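Local structure of catechol 1,2 dioxygenase (Acinetobacter radioresistens, 2XSU) at residues 125-130 and 176-181. The protein probably catalyses the iron(III)-dependent intradiol cleavage of catechol by dioxygen to cis,cis-muconate, in the beta-ketoadipate pathway. The protein carries 1 engineered substitution. Numbering follows the deposited sequence.
Sequences MDDGSE and DFNLRR
The backbone carbonyl of M125 accepts a hydrogen bond from L179 N, 2.8 Å from N to M125 O, with an N-H...O angle of 144°. One face of the R181 guanidinium covers the same oxygen, offset toward the rim. M125 O sits 3.2 Å from R181 NH2, but the angle is too poor for a hydrogen bond. R181 NH1 donates to R180 O (2.8 Å) and weakly to F177 O, the carbonyls of the last and first residues of the type II turn F177-R180. This turn leads into strand 180-184 of the dioxygenase beta-sheet domain, and 125-130 begins the loop between strands 122-124 and 136-145. R180, on the strand, points away from this loop and touches the iron ligand Y167. M125 and R181 run past each other in opposite directions, CG to CG 3.7 Å. A bend at chi3 (65°) brings M125 CE to 3.4 Å from L179 O. L179 CD2 packs on D126 CB at 3.5 Å. D126 turns its carboxylate to R124 in a salt bridge. N178 OD1 takes a weak bond from D127 N (3.0 Å), while its ND2 donates to Q174 and to a water that also binds D127 OD1. D127 OD1 accepts from S129 N (2.9 Å), an Asx turn, and from S129 OG on its syn side.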
ATOM      1  N   MET A 125     -20.695 -19.710 -22.324  1.00 12.01           N
ATOM      2  CA  MET A 125     -19.677 -18.816 -21.739  1.00 12.43           C
ATOM      3  C   MET A 125     -18.361 -18.736 -22.508  1.00 11.69           C
ATOM      4  O   MET A 125     -17.643 -17.738 -22.397  1.00 12.48           O
ATOM      5  CB  MET A 125     -19.378 -19.285 -20.313  1.00 11.15           C
ATOM      6  CG  MET A 125     -20.597 -19.254 -19.372  1.00 10.87           C
ATOM      7  SD  MET A 125     -20.111 -19.704 -17.678  1.00 13.33           S
ATOM      8  CE  MET A 125     -19.029 -18.324 -17.296  1.00 13.67           C
ATOM      9  N   ASP A 126     -18.009 -19.786 -23.264  1.00 12.05           N
ATOM     10  CA  ASP A 126     -16.709 -19.808 -23.938  1.00 12.52           C
ATOM     11  C   ASP A 126     -16.821 -19.523 -25.432  1.00 13.33           C
ATOM     12  O   ASP A 126     -17.888 -19.713 -26.016  1.00 14.68           O
ATOM     13  CB  ASP A 126     -16.023 -21.173 -23.766  1.00 12.28           C
ATOM     14  CG  ASP A 126     -16.745 -22.292 -24.510  1.00 11.98           C
ATOM     15  OD1 ASP A 126     -17.888 -22.628 -24.142  1.00 13.12           O
ATOM     16  OD2 ASP A 126     -16.137 -22.848 -25.459  1.00 13.97           O
ATOM     17  N   ASP A 127     -15.703 -19.100 -26.014  1.00 15.27           N
ATOM     18  CA  ASP A 127     -15.652 -18.743 -27.442  1.00 16.35           C
ATOM     19  C   ASP A 127     -15.266 -19.951 -28.318  1.00 16.90           C
ATOM     20  O   ASP A 127     -15.168 -19.837 -29.537  1.00 17.75           O
ATOM     21  CB  ASP A 127     -14.725 -17.536 -27.677  1.00 17.49           C
ATOM     22  CG  ASP A 127     -13.263 -17.804 -27.319  1.00 18.60           C
ATOM     23  OD1 ASP A 127     -12.886 -18.954 -26.992  1.00 17.87           O
ATOM     24  OD2 ASP A 127     -12.448 -16.844 -27.355  1.00 22.33           O
ATOM     25  N   GLY A 128     -15.060 -21.113 -27.698  1.00 15.45           N
ATOM     26  CA  GLY A 128     -14.700 -22.324 -28.445  1.00 16.24           C
ATOM     27  C   GLY A 128     -13.227 -22.431 -28.832  1.00 16.13           C
ATOM     28  O   GLY A 128     -12.820 -23.436 -29.457  1.00 16.12           O
ATOM     29  N   SER A 129     -12.415 -21.431 -28.456  1.00 16.43           N
ATOM     30  CA  SER A 129     -10.992 -21.407 -28.837  1.00 16.58           C
ATOM     31  C   SER A 129     -10.139 -22.476 -28.163  1.00 16.91           C
ATOM     32  O   SER A 129      -8.986 -22.699 -28.565  1.00 18.73           O
ATOM     33  CB  SER A 129     -10.360 -20.036 -28.601  1.00 17.44           C
ATOM     34  OG  SER A 129     -10.336 -19.716 -27.216  1.00 18.78           O
ATOM     35  N   GLU A 130     -10.704 -23.123 -27.146  1.00 15.93           N
ATOM     36  CA  GLU A 130     -10.016 -24.223 -26.459  1.00 15.71           C
ATOM     37  C   GLU A 130     -10.714 -25.574 -26.651  1.00 17.03           C
ATOM     38  O   GLU A 130     -10.467 -26.502 -25.895  1.00 16.55           O
ATOM     39  CB  GLU A 130      -9.907 -23.922 -24.952  1.00 15.33           C
ATOM     40  CG  GLU A 130      -9.155 -22.640 -24.629  1.00 15.33           C
ATOM     41  CD  GLU A 130      -8.757 -22.546 -23.151  1.00 16.59           C
ATOM     42  OE1 GLU A 130      -9.626 -22.762 -22.278  1.00 15.53           O
ATOM     43  OE2 GLU A 130      -7.573 -22.252 -22.870  1.00 18.53           O
ATOM     44  N   ASP A 176     -12.615 -10.355 -25.284  1.00 25.37           N
ATOM     45  CA  ASP A 176     -13.330  -9.643 -24.236  1.00 24.49           C
ATOM     46  C   ASP A 176     -14.528 -10.459 -23.723  1.00 22.63           C
ATOM     47  O   ASP A 176     -15.304 -11.057 -24.502  1.00 22.72           O
ATOM     48  CB  ASP A 176     -13.799  -8.271 -24.722  1.00 26.53           C
ATOM     49  CG  ASP A 176     -12.759  -7.575 -25.565  1.00 29.33           C
ATOM     50  OD1 ASP A 176     -11.638  -7.316 -25.051  1.00 33.02           O
ATOM     51  OD2 ASP A 176     -13.075  -7.294 -26.739  1.00 35.94           O
ATOM     52  N   PHE A 177     -14.626 -10.495 -22.395  1.00 19.03           N
ATOM     53  CA  PHE A 177     -15.669 -11.213 -21.635  1.00 16.52           C
ATOM     54  C   PHE A 177     -15.714 -12.733 -21.815  1.00 14.17           C
ATOM     55  O   PHE A 177     -16.703 -13.360 -21.453  1.00 14.16           O
ATOM     56  CB  PHE A 177     -17.052 -10.591 -21.845  1.00 16.42           C
ATOM     57  CG  PHE A 177     -17.191  -9.246 -21.208  1.00 15.75           C
ATOM     58  CD1 PHE A 177     -17.257  -9.131 -19.822  1.00 16.20           C
ATOM     59  CD2 PHE A 177     -17.260  -8.098 -21.990  1.00 17.07           C
ATOM     60  CE1 PHE A 177     -17.393  -7.876 -19.201  1.00 15.44           C
ATOM     61  CE2 PHE A 177     -17.401  -6.841 -21.400  1.00 18.03           C
ATOM     62  CZ  PHE A 177     -17.459  -6.731 -19.990  1.00 17.21           C
ATOM     63  N   ASN A 178     -14.646 -13.309 -22.355  1.00 13.77           N
ATOM     64  CA  ASN A 178     -14.605 -14.775 -22.438  1.00 12.54           C
ATOM     65  C   ASN A 178     -14.797 -15.351 -21.016  1.00 12.16           C
ATOM     66  O   ASN A 178     -14.192 -14.862 -20.048  1.00 12.46           O
ATOM     67  CB  ASN A 178     -13.305 -15.263 -23.048  1.00 12.37           C
ATOM     68  CG  ASN A 178     -13.378 -16.725 -23.491  1.00 12.41           C
ATOM     69  OD1 ASN A 178     -14.369 -17.146 -24.099  1.00 13.15           O
ATOM     70  ND2 ASN A 178     -12.332 -17.493 -23.195  1.00 13.40           N
ATOM     71  N   LEU A 179     -15.653 -16.364 -20.904  1.00 11.82           N
ATOM     72  CA  LEU A 179     -15.962 -17.037 -19.621  1.00 11.16           C
ATOM     73  C   LEU A 179     -16.537 -16.099 -18.550  1.00 11.52           C
ATOM     74  O   LEU A 179     -16.332 -16.321 -17.353  1.00 11.92           O
ATOM     75  CB  LEU A 179     -14.719 -17.814 -19.109  1.00 11.58           C
ATOM     76  CG  LEU A 179     -14.055 -18.700 -20.183  1.00 11.49           C
ATOM     77  CD1 LEU A 179     -12.756 -19.320 -19.658  1.00 13.32           C
ATOM     78  CD2 LEU A 179     -15.017 -19.821 -20.650  1.00 14.46           C
ATOM     79  N   ARG A 180     -17.277 -15.081 -18.995  1.00 10.22           N
ATOM     80  CA  ARG A 180     -18.018 -14.187 -18.096  1.00 11.04           C
ATOM     81  C   ARG A 180     -19.397 -13.949 -18.692  1.00 11.94           C
ATOM     82  O   ARG A 180     -19.514 -13.453 -19.816  1.00 11.65           O
ATOM     83  CB  ARG A 180     -17.276 -12.839 -17.970  1.00 11.09           C
ATOM     84  CG  ARG A 180     -15.835 -12.938 -17.465  1.00 11.25           C
ATOM     85  CD  ARG A 180     -15.149 -11.565 -17.530  1.00  9.92           C
ATOM     86  NE  ARG A 180     -13.780 -11.624 -17.050  1.00 11.71           N
ATOM     87  CZ  ARG A 180     -13.430 -11.600 -15.763  1.00 10.32           C
ATOM     88  NH1 ARG A 180     -14.376 -11.512 -14.823  1.00 11.77           N
ATOM     89  NH2 ARG A 180     -12.149 -11.680 -15.439  1.00 11.62           N
ATOM     90  N   ARG A 181     -20.446 -14.269 -17.947  1.00 11.16           N
ATOM     91  CA  ARG A 181     -21.829 -14.115 -18.425  1.00 12.02           C
ATOM     92  C   ARG A 181     -22.783 -13.730 -17.303  1.00 12.61           C
ATOM     93  O   ARG A 181     -22.570 -14.090 -16.126  1.00 12.25           O
ATOM     94  CB  ARG A 181     -22.343 -15.387 -19.090  1.00 11.53           C
ATOM     95  CG  ARG A 181     -21.620 -15.824 -20.364  1.00 13.00           C
ATOM     96  CD  ARG A 181     -21.821 -14.838 -21.533  1.00 11.35           C
ATOM     97  NE  ARG A 181     -21.213 -15.412 -22.741  1.00 12.98           N
ATOM     98  CZ  ARG A 181     -19.963 -15.223 -23.130  1.00 12.57           C
ATOM     99  NH1 ARG A 181     -19.150 -14.434 -22.437  1.00 14.60           N
ATOM    100  NH2 ARG A 181     -19.501 -15.817 -24.246  1.00 15.19           N
TER
HETATM  101  O   HOH W   1     -11.862 -20.101 -24.141  1.00 18.95           O